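Local coordinates for bilirubin-inducible fluorescent protein UnaG (Anguilla japonica, PDB 4I3B) that binds unconjugated bilirubin with high affinity inside a beta-barrel and, on excitation, emits green fluorescence that the apoprotein lacks, at residues G25-K28 with E29-D32; V90-G94 with E95-Y99. All coordinates share one frame; numbering follows the deposited sequence. Where two conformers were deposited one is given.

Interaction 1 of 2, residues G25-K28 with E29-D32; sequences GAPK and ELSD. With BLR (3-[5-[(Z)-(4-ethenyl-3-methyl-5-oxidanylidene-pyrrol-2-ylidene)methyl]-2-[[5-[(Z)-(3-ethenyl-4-methyl-5-oxidanylidene-pyrrol-2-ylidene)methyl]-3-(3-hydroxy-3-oxopropyl)-4-methyl-1H-pyrrol-2-yl]methyl]-4-methyl-1H-pyrrol-3-yl]propanoic acid), chain G.
Leu30 and Pro27 form the apolar half of this helix start, and Asp32 and Lys28 the charged half. Glu29 contributes mainly backbone, following Lys28 in the first turn of helix 28-36. Leu30 comes next. Its CD1 meets Pro27 CG at 3.7 Å, the two side chains lying at an oblique angle, while its other branch, CD2, faces the bilirubin methyl CMC at 4.0 Å; one leucine thus touches the proline ring with one branch and borders the pigment with the other. The pocket is approached by backbone as well, Leu30 O lying 3.6 Å from the vinyl carbon CBC. Ser31 N donates to Pro27 O at 2.9 Å, entering almost in line with the carbonyl (165° at the oxygen). With chi1 at 56°, Ser31 OG sits between its own N and carbonyl carbon, which turns it back toward the start of the helix. There a water bridges Ser31 OG and Ala26 O, linking the first turn to the residue before the N-cap. Asp32 is held twice by Lys28. Its N donates to Lys28 O, and its OD2 receives Lys28 NZ at 2.9 Å through the syn lone pair, a salt bridge on the outer surface. The lysine runs extended as far as CE and bends at its last torsion (chi4 48°), which brings NZ round to Asp32 OD2. Outside the two segments, Ala26 and Leu30 rest on Asp81 and Arg82. Gly25, at positive phi, ends helix 17-23 in a Schellman motif, and Pro27 occupies the N-cap of helix 28-36: this is the helix-turn-helix lid characteristic of the fatty-acid binding protein fold, closing over one end of the bilirubin site.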
ATOM      1  N   GLY A  25       0.159  -6.764  13.223  1.00 12.36           N
ATOM      2  CA  GLY A  25       0.730  -8.021  13.677  1.00 12.98           C
ATOM      3  C   GLY A  25       2.117  -8.366  13.158  1.00 12.66           C
ATOM      4  O   GLY A  25       2.574  -9.485  13.338  1.00 15.49           O
ATOM      5  N   ALA A  26       2.796  -7.415  12.519  1.00 13.54           N
ATOM      6  CA  ALA A  26       4.141  -7.671  12.022  1.00 13.60           C
ATOM      7  C   ALA A  26       5.051  -7.856  13.223  1.00 14.50           C
ATOM      8  O   ALA A  26       4.907  -7.157  14.233  1.00 13.53           O
ATOM      9  CB  ALA A  26       4.633  -6.497  11.181  1.00 14.17           C
ATOM     10  N   PRO A  27       6.021  -8.767  13.103  1.00 17.05           N
ATOM     11  CA  PRO A  27       7.069  -8.876  14.117  1.00 17.42           C
ATOM     12  C   PRO A  27       7.894  -7.588  14.245  1.00 16.51           C
ATOM     13  O   PRO A  27       7.993  -6.800  13.297  1.00 14.96           O
ATOM     14  CB  PRO A  27       7.933 -10.034  13.607  1.00 21.53           C
ATOM     15  CG  PRO A  27       7.620 -10.172  12.168  1.00 22.56           C
ATOM     16  CD  PRO A  27       6.214  -9.698  11.979  1.00 19.85           C
ATOM     17  N   LYS A  28       8.467  -7.368  15.418  1.00 18.87           N
ATOM     18  CA  LYS A  28       9.217  -6.132  15.668  1.00 18.80           C
ATOM     19  C   LYS A  28      10.332  -5.849  14.658  1.00 16.40           C
ATOM     20  O   LYS A  28      10.509  -4.696  14.251  1.00 17.62           O
ATOM     21  CB  LYS A  28       9.791  -6.117  17.083  1.00 21.99           C
ATOM     22  CG  LYS A  28      10.441  -4.766  17.416  1.00 26.76           C
ATOM     23  CD  LYS A  28      10.875  -4.639  18.858  1.00 30.10           C
ATOM     24  CE  LYS A  28      11.520  -3.271  19.119  1.00 31.84           C
ATOM     25  NZ  LYS A  28      10.713  -2.140  18.574  1.00 33.48           N
ATOM     26  N   GLU A  29      11.078  -6.880  14.266  0.81 19.97           N
ATOM     27  CA  GLU A  29      12.129  -6.723  13.262  0.81 20.21           C
ATOM     28  C   GLU A  29      11.573  -6.102  11.990  0.81 17.58           C
ATOM     29  O   GLU A  29      12.182  -5.206  11.420  0.81 18.44           O
ATOM     30  CB  GLU A  29      12.762  -8.094  12.942  0.81 23.23           C
ATOM     31  CG  GLU A  29      13.516  -8.183  11.594  0.81 28.69           C
ATOM     32  CD  GLU A  29      13.681  -9.619  11.097  0.81 32.85           C
ATOM     33  OE1 GLU A  29      13.936  -9.810   9.880  0.81 32.82           O
ATOM     34  OE2 GLU A  29      13.575 -10.558  11.926  0.81 34.03           O
ATOM     35  N   LEU A  30      10.449  -6.631  11.522  1.00 14.98           N
ATOM     36  CA  LEU A  30       9.827  -6.162  10.279  1.00 14.92           C
ATOM     37  C   LEU A  30       9.085  -4.848  10.440  1.00 13.80           C
ATOM     38  O   LEU A  30       8.980  -4.070   9.491  1.00 15.25           O
ATOM     39  CB  LEU A  30       8.869  -7.240   9.726  1.00 16.70           C
ATOM     40  CG  LEU A  30       9.596  -8.501   9.250  1.00 16.27           C
ATOM     41  CD1 LEU A  30       8.573  -9.442   8.667  1.00 19.86           C
ATOM     42  CD2 LEU A  30      10.708  -8.176   8.263  1.00 15.93           C
ATOM     43  N   SER A  31       8.543  -4.560  11.620  1.00 11.50           N
ATOM     44  CA  SER A  31       7.852  -3.288  11.757  0.64 11.06           C
ATOM     45  C   SER A  31       8.901  -2.189  11.820  1.00  9.19           C
ATOM     46  O   SER A  31       8.738  -1.159  11.167  1.00 10.88           O
ATOM     47  CB  SER A  31       6.894  -3.250  12.949  0.64 11.86           C
ATOM     48  OG  SER A  31       7.511  -3.550  14.191  0.64 12.96           O
ATOM     49  N   ASP A  32       9.979  -2.414  12.575  1.00 10.52           N
ATOM     50  CA  ASP A  32      11.045  -1.414  12.623  1.00 13.16           C
ATOM     51  C   ASP A  32      11.755  -1.309  11.258  1.00 11.68           C
ATOM     52  O   ASP A  32      12.086  -0.209  10.787  1.00 12.25           O
ATOM     53  CB  ASP A  32      12.075  -1.749  13.697  1.00 13.53           C
ATOM     54  CG  ASP A  32      11.543  -1.554  15.106  1.00 20.35           C
ATOM     55  OD1 ASP A  32      10.481  -0.913  15.282  1.00 21.95           O
ATOM     56  OD2 ASP A  32      12.193  -2.043  16.042  1.00 23.20           O
TER
HETATM   57  CHA BLR G 201       4.249  -0.633   0.025  1.00  9.07           C
HETATM   58  NA  BLR G 201       2.261  -0.652  -1.539  1.00  9.01           N
HETATM   59  C1A BLR G 201       3.238  -1.323  -0.874  1.00  8.94           C
HETATM   60  C2A BLR G 201       3.061  -2.684  -1.063  1.00  8.73           C
HETATM   61  C3A BLR G 201       1.924  -2.826  -1.859  1.00  8.64           C
HETATM   62  C4A BLR G 201       1.451  -1.552  -2.146  1.00  9.52           C
HETATM   63  CMA BLR G 201       1.327  -4.113  -2.345  1.00 10.59           C
HETATM   64  CAA BLR G 201       3.937  -3.772  -0.525  1.00 10.02           C
HETATM   65  CBA BLR G 201       3.356  -4.455   0.649  1.00 10.91           C
HETATM   66  CGA BLR G 201       4.201  -5.562   1.170  1.00 11.26           C
HETATM   67  O1A BLR G 201       5.453  -5.574   0.987  1.00 11.02           O
HETATM   68  O2A BLR G 201       3.584  -6.512   1.774  1.00 12.11           O
HETATM   69  CHB BLR G 201       0.272  -1.273  -2.982  1.00  9.98           C
HETATM   70  NB  BLR G 201       0.624   1.105  -3.484  1.00 10.08           N
HETATM   71  C1B BLR G 201      -0.100  -0.103  -3.594  1.00 10.26           C
HETATM   72  C2B BLR G 201      -1.239   0.131  -4.387  1.00  8.31           C
HETATM   73  C3B BLR G 201      -1.279   1.346  -4.799  1.00  9.89           C
HETATM   74  C4B BLR G 201      -0.117   2.172  -4.271  1.00 10.56           C
HETATM   75  CMB BLR G 201      -2.248  -0.956  -4.702  1.00 10.51           C
HETATM   76  OB  BLR G 201       0.231   3.295  -4.386  1.00 10.48           O
HETATM   77  CAB BLR G 201      -2.301   1.976  -5.671  1.00 11.29           C
HETATM   78  CBB BLR G 201      -2.284   3.287  -6.061  1.00 11.78           C
HETATM   79  NC  BLR G 201       7.204  -3.082   3.653  1.00 11.07           N
HETATM   80  C1C BLR G 201       8.460  -3.844   4.107  1.00 12.05           C
HETATM   81  C2C BLR G 201       7.904  -4.645   5.233  1.00 11.26           C
HETATM   82  C3C BLR G 201       6.643  -4.435   5.400  1.00  9.08           C
HETATM   83  C4C BLR G 201       6.125  -3.524   4.498  1.00 10.58           C
HETATM   84  CMC BLR G 201       8.791  -5.587   5.975  1.00 12.81           C
HETATM   85  OC  BLR G 201       9.562  -3.730   3.648  1.00 14.02           O
HETATM   86  CAC BLR G 201       5.770  -5.095   6.387  1.00 10.60           C
HETATM   87  CBC BLR G 201       6.175  -5.398   7.645  1.00 11.63           C
HETATM   88  CHD BLR G 201       4.852  -3.072   4.373  1.00  9.10           C
HETATM   89  ND  BLR G 201       4.871  -1.838   2.130  1.00  9.01           N
HETATM   90  C1D BLR G 201       4.309  -2.245   3.284  1.00  9.53           C
HETATM   91  C2D BLR G 201       2.933  -1.708   3.301  1.00  7.22           C
HETATM   92  C3D BLR G 201       2.736  -0.990   2.149  1.00  8.66           C
HETATM   93  C4D BLR G 201       3.962  -1.068   1.335  1.00  8.40           C
HETATM   94  CMD BLR G 201       1.992  -1.932   4.437  1.00  9.62           C
HETATM   95  CAD BLR G 201       1.454  -0.303   1.764  1.00  8.55           C
HETATM   96  CBD BLR G 201       1.541   1.183   2.054  1.00  9.06           C
HETATM   97  CGD BLR G 201       2.223   1.902   0.947  1.00  9.44           C
HETATM   98  O1D BLR G 201       3.253   2.554   1.194  1.00  9.49           O
HETATM   99  O2D BLR G 201       1.762   1.899  -0.218  1.00  9.44           O
HETATM  100  O   HOH W   1       5.911  -5.145  15.727  0.54 14.57           O

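Interaction 2 of 2, residues V90-G94 with E95-Y99; sequences VNLVG and EKLVY. With BLR (3-[5-[(Z)-(4-ethenyl-3-methyl-5-oxidanylidene-pyrrol-2-ylidene)methyl]-2-[[5-[(Z)-(3-ethenyl-4-methyl-5-oxidanylidene-pyrrol-2-ylidene)methyl]-3-(3-hydroxy-3-oxopropyl)-4-methyl-1H-pyrrol-2-yl]methyl]-4-methyl-1H-pyrrol-3-yl]propanoic acid), chain G.
Val90 packs against Leu97 and Tyr99 on the inner face of a beta hairpin, whose antiparallel strands 86-93 and 96-103 belong to the calycin barrel. This is the tight side. Val90 divides its methyls between two neighbours: CG1 lies 3.6 Å from Leu97 CG, and CG2 reaches Tyr99 CD2 at 3.4 Å, obliquely to the ring. Its chi1 of -168° sets CG1 beside the carbonyl carbon and CG2 beside the backbone N, giving each methyl its own partner. Leu97 in turn touches bilirubin, CD2 meeting the vinyl carbon CAB at 3.6 Å, and Tyr99 CE2 lies 3.7 Å from the methyl CMB. The tyrosine hydroxyl is hydrogen-bonded to Glu77, which ties the far end of the ring to strand 75-77.

The other face, where Val93 and Lys96 are exposed to solvent, is looser. Val93 and Val98 meet through their CG2 methyls at 3.7 Å, a diagonal contact between neighbouring hydrogen-bonded pairs, while the extended Lys96 chain leads away from strand 86-93. At the turn end of the hairpin, a type II' turn from Val93 to Lys96 reverses the chain, with Gly94 at positive phi in its first corner. Both hydrogen bonds of the Val93-Lys96 pair close this end, but Lys96 N approaches Val93 O from 43° above the carbonyl plane, whereas Val98 N comes nearly straight onto Asn91 O. Val98 O has a second donor besides Asn91 N: a water 2.9 Å from it, which also accepts from Asn91 ND2 at 2.9 Å.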
ATOM      1  N   VAL A  90     -10.040  -3.963  -3.786  1.00 10.02           N
ATOM      2  CA  VAL A  90      -9.788  -2.570  -4.075  1.00  9.31           C
ATOM      3  C   VAL A  90     -10.977  -1.982  -4.828  1.00  9.81           C
ATOM      4  O   VAL A  90     -11.484  -2.612  -5.743  1.00 10.90           O
ATOM      5  CB  VAL A  90      -8.512  -2.410  -4.919  1.00 10.51           C
ATOM      6  CG1 VAL A  90      -8.101  -0.928  -4.972  1.00 13.39           C
ATOM      7  CG2 VAL A  90      -7.366  -3.271  -4.327  1.00 11.72           C
ATOM      8  N   ASN A  91     -11.403  -0.785  -4.447  1.00  9.54           N
ATOM      9  CA  ASN A  91     -12.506  -0.107  -5.119  1.00 10.43           C
ATOM     10  C   ASN A  91     -12.263   1.389  -5.110  1.00 11.95           C
ATOM     11  O   ASN A  91     -11.564   1.922  -4.246  1.00 12.71           O
ATOM     12  CB  ASN A  91     -13.820  -0.300  -4.375  1.00 11.66           C
ATOM     13  CG  ASN A  91     -14.286  -1.712  -4.342  1.00 12.69           C
ATOM     14  OD1 ASN A  91     -14.949  -2.180  -5.256  1.00 16.54           O
ATOM     15  ND2 ASN A  91     -13.990  -2.406  -3.243  1.00 13.74           N
ATOM     16  N   LEU A  92     -12.893   2.086  -6.037  1.00 15.09           N
ATOM     17  CA  LEU A  92     -12.917   3.537  -6.020  1.00 13.67           C
ATOM     18  C   LEU A  92     -14.058   4.091  -5.141  1.00 15.07           C
ATOM     19  O   LEU A  92     -15.153   3.532  -5.110  1.00 15.40           O
ATOM     20  CB  LEU A  92     -13.096   4.052  -7.449  1.00 16.13           C
ATOM     21  CG  LEU A  92     -11.911   3.772  -8.368  1.00 20.36           C
ATOM     22  CD1 LEU A  92     -12.309   3.756  -9.831  1.00 23.23           C
ATOM     23  CD2 LEU A  92     -10.876   4.825  -8.115  1.00 23.02           C
ATOM     24  N   VAL A  93     -13.784   5.205  -4.458  1.00 16.11           N
ATOM     25  CA  VAL A  93     -14.790   6.019  -3.775  1.00 15.33           C
ATOM     26  C   VAL A  93     -14.481   7.442  -4.251  1.00 17.82           C
ATOM     27  O   VAL A  93     -13.486   8.043  -3.825  1.00 19.62           O
ATOM     28  CB  VAL A  93     -14.657   5.995  -2.223  1.00 20.31           C
ATOM     29  CG1 VAL A  93     -15.817   6.766  -1.556  1.00 21.27           C
ATOM     30  CG2 VAL A  93     -14.623   4.601  -1.700  1.00 23.10           C
ATOM     31  N   GLY A  94     -15.279   7.965  -5.178  1.00 18.97           N
ATOM     32  CA  GLY A  94     -14.936   9.235  -5.777  1.00 22.19           C
ATOM     33  C   GLY A  94     -13.614   9.120  -6.503  1.00 23.07           C
ATOM     34  O   GLY A  94     -13.452   8.188  -7.299  1.00 24.90           O
ATOM     35  N   GLU A  95     -12.685  10.037  -6.198  1.00 24.73           N
ATOM     36  CA  GLU A  95     -11.315  10.058  -6.730  1.00 27.10           C
ATOM     37  C   GLU A  95     -10.302   9.241  -5.913  1.00 24.81           C
ATOM     38  O   GLU A  95      -9.116   9.220  -6.236  1.00 30.17           O
ATOM     39  CB  GLU A  95     -10.784  11.497  -6.764  1.00 30.85           C
ATOM     40  CG  GLU A  95     -11.578  12.441  -7.643  1.00 33.17           C
ATOM     41  CD  GLU A  95     -11.172  12.372  -9.098  1.00 33.96           C
ATOM     42  OE1 GLU A  95      -9.945  12.351  -9.391  1.00 32.82           O
ATOM     43  OE2 GLU A  95     -12.089  12.349  -9.952  1.00 32.98           O
ATOM     44  N   LYS A  96     -10.752   8.623  -4.838  1.00 18.68           N
ATOM     45  CA  LYS A  96      -9.851   7.874  -3.983  1.00 16.71           C
ATOM     46  C   LYS A  96      -9.877   6.388  -4.326  1.00 15.68           C
ATOM     47  O   LYS A  96     -10.916   5.841  -4.724  1.00 19.13           O
ATOM     48  CB  LYS A  96     -10.289   8.008  -2.529  1.00 17.24           C
ATOM     49  CG  LYS A  96     -10.426   9.426  -1.982  1.00 20.62           C
ATOM     50  CD  LYS A  96     -11.092   9.360  -0.603  1.00 23.74           C
ATOM     51  CE  LYS A  96     -11.303  10.714   0.052  1.00 28.49           C
ATOM     52  NZ  LYS A  96     -11.993  10.545   1.385  1.00 33.02           N
ATOM     53  N   LEU A  97      -8.737   5.732  -4.129  1.00 11.78           N
ATOM     54  CA  LEU A  97      -8.632   4.289  -4.300  0.68 10.81           C
ATOM     55  C   LEU A  97      -8.543   3.714  -2.918  1.00  9.90           C
ATOM     56  O   LEU A  97      -7.639   4.076  -2.141  1.00 10.23           O
ATOM     57  CB  LEU A  97      -7.392   3.937  -5.095  0.68 12.39           C
ATOM     58  CG  LEU A  97      -7.292   2.509  -5.573  0.68 14.56           C
ATOM     59  CD1 LEU A  97      -8.324   2.253  -6.701  0.68 13.96           C
ATOM     60  CD2 LEU A  97      -5.854   2.274  -6.002  0.68 17.58           C
ATOM     61  N   VAL A  98      -9.481   2.838  -2.590  1.00  9.36           N
ATOM     62  CA  VAL A  98      -9.585   2.291  -1.241  1.00  9.10           C
ATOM     63  C   VAL A  98      -9.357   0.792  -1.239  1.00  8.49           C
ATOM     64  O   VAL A  98     -10.020   0.054  -1.967  1.00 10.25           O
ATOM     65  CB  VAL A  98     -10.945   2.601  -0.631  1.00  9.56           C
ATOM     66  CG1 VAL A  98     -11.057   1.958   0.722  1.00 10.46           C
ATOM     67  CG2 VAL A  98     -11.160   4.100  -0.559  1.00 11.86           C
ATOM     68  N   TYR A  99      -8.398   0.361  -0.434  1.00  7.98           N
ATOM     69  CA  TYR A  99      -7.880  -1.005  -0.423  1.00  7.75           C
ATOM     70  C   TYR A  99      -8.137  -1.581   0.964  1.00  8.22           C
ATOM     71  O   TYR A  99      -7.720  -0.985   1.975  1.00  9.10           O
ATOM     72  CB  TYR A  99      -6.376  -0.907  -0.713  1.00  7.79           C
ATOM     73  CG  TYR A  99      -5.606  -2.170  -1.035  1.00  8.55           C
ATOM     74  CD1 TYR A  99      -5.509  -3.253  -0.159  1.00  9.64           C
ATOM     75  CD2 TYR A  99      -4.918  -2.249  -2.235  1.00  9.48           C
ATOM     76  CE1 TYR A  99      -4.701  -4.400  -0.487  1.00  9.73           C
ATOM     77  CE2 TYR A  99      -4.152  -3.349  -2.552  1.00 10.79           C
ATOM     78  CZ  TYR A  99      -4.036  -4.409  -1.696  1.00 10.20           C
ATOM     79  OH  TYR A  99      -3.241  -5.472  -2.058  1.00 10.27           O
TER
HETATM   80  CHA BLR G 201       4.249  -0.633   0.025  1.00  9.07           C
HETATM   81  NA  BLR G 201       2.261  -0.652  -1.539  1.00  9.01           N
HETATM   82  C1A BLR G 201       3.238  -1.323  -0.874  1.00  8.94           C
HETATM   83  C2A BLR G 201       3.061  -2.684  -1.063  1.00  8.73           C
HETATM   84  C3A BLR G 201       1.924  -2.826  -1.859  1.00  8.64           C
HETATM   85  C4A BLR G 201       1.451  -1.552  -2.146  1.00  9.52           C
HETATM   86  CMA BLR G 201       1.327  -4.113  -2.345  1.00 10.59           C
HETATM   87  CAA BLR G 201       3.937  -3.772  -0.525  1.00 10.02           C
HETATM   88  CBA BLR G 201       3.356  -4.455   0.649  1.00 10.91           C
HETATM   89  CGA BLR G 201       4.201  -5.562   1.170  1.00 11.26           C
HETATM   90  O1A BLR G 201       5.453  -5.574   0.987  1.00 11.02           O
HETATM   91  O2A BLR G 201       3.584  -6.512   1.774  1.00 12.11           O
HETATM   92  CHB BLR G 201       0.272  -1.273  -2.982  1.00  9.98           C
HETATM   93  NB  BLR G 201       0.624   1.105  -3.484  1.00 10.08           N
HETATM   94  C1B BLR G 201      -0.100  -0.103  -3.594  1.00 10.26           C
HETATM   95  C2B BLR G 201      -1.239   0.131  -4.387  1.00  8.31           C
HETATM   96  C3B BLR G 201      -1.279   1.346  -4.799  1.00  9.89           C
HETATM   97  C4B BLR G 201      -0.117   2.172  -4.271  1.00 10.56           C
HETATM   98  CMB BLR G 201      -2.248  -0.956  -4.702  1.00 10.51           C
HETATM   99  OB  BLR G 201       0.231   3.295  -4.386  1.00 10.48           O
HETATM  100  CAB BLR G 201      -2.301   1.976  -5.671  1.00 11.29           C
HETATM  101  CBB BLR G 201      -2.284   3.287  -6.061  1.00 11.78           C
HETATM  102  NC  BLR G 201       7.204  -3.082   3.653  1.00 11.07           N
HETATM  103  C1C BLR G 201       8.460  -3.844   4.107  1.00 12.05           C
HETATM  104  C2C BLR G 201       7.904  -4.645   5.233  1.00 11.26           C
HETATM  105  C3C BLR G 201       6.643  -4.435   5.400  1.00  9.08           C
HETATM  106  C4C BLR G 201       6.125  -3.524   4.498  1.00 10.58           C
HETATM  107  CMC BLR G 201       8.791  -5.587   5.975  1.00 12.81           C
HETATM  108  OC  BLR G 201       9.562  -3.730   3.648  1.00 14.02           O
HETATM  109  CAC BLR G 201       5.770  -5.095   6.387  1.00 10.60           C
HETATM  110  CBC BLR G 201       6.175  -5.398   7.645  1.00 11.63           C
HETATM  111  CHD BLR G 201       4.852  -3.072   4.373  1.00  9.10           C
HETATM  112  ND  BLR G 201       4.871  -1.838   2.130  1.00  9.01           N
HETATM  113  C1D BLR G 201       4.309  -2.245   3.284  1.00  9.53           C
HETATM  114  C2D BLR G 201       2.933  -1.708   3.301  1.00  7.22           C
HETATM  115  C3D BLR G 201       2.736  -0.990   2.149  1.00  8.66           C
HETATM  116  C4D BLR G 201       3.962  -1.068   1.335  1.00  8.40           C
HETATM  117  CMD BLR G 201       1.992  -1.932   4.437  1.00  9.62           C
HETATM  118  CAD BLR G 201       1.454  -0.303   1.764  1.00  8.55           C
HETATM  119  CBD BLR G 201       1.541   1.183   2.054  1.00  9.06           C
HETATM  120  CGD BLR G 201       2.223   1.902   0.947  1.00  9.44           C
HETATM  121  O1D BLR G 201       3.253   2.554   1.194  1.00  9.49           O
HETATM  122  O2D BLR G 201       1.762   1.899  -0.218  1.00  9.44           O
HETATM  123  O   HOH W   2     -12.160  -1.645  -1.076  0.89 15.14           O

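Following the chain from the N terminus, interaction 1 comes first, at the short link between helices 17-23 and 28-36, where it forms the start of the second helix. Interaction 2 opens only after that, closing the tight turn between strands 86-93 and 96-103. The two are in series, neither nested nor crossed, and lie on opposite sides of the chain's centre, with centres 27 Å apart and nearest atoms about 15 Å apart. Bilirubin spans the gap: residues 25-32 border one terminal ring and residues 90-99 the other. The helical lid and a wall of the barrel are thus related through the pigment they both touch.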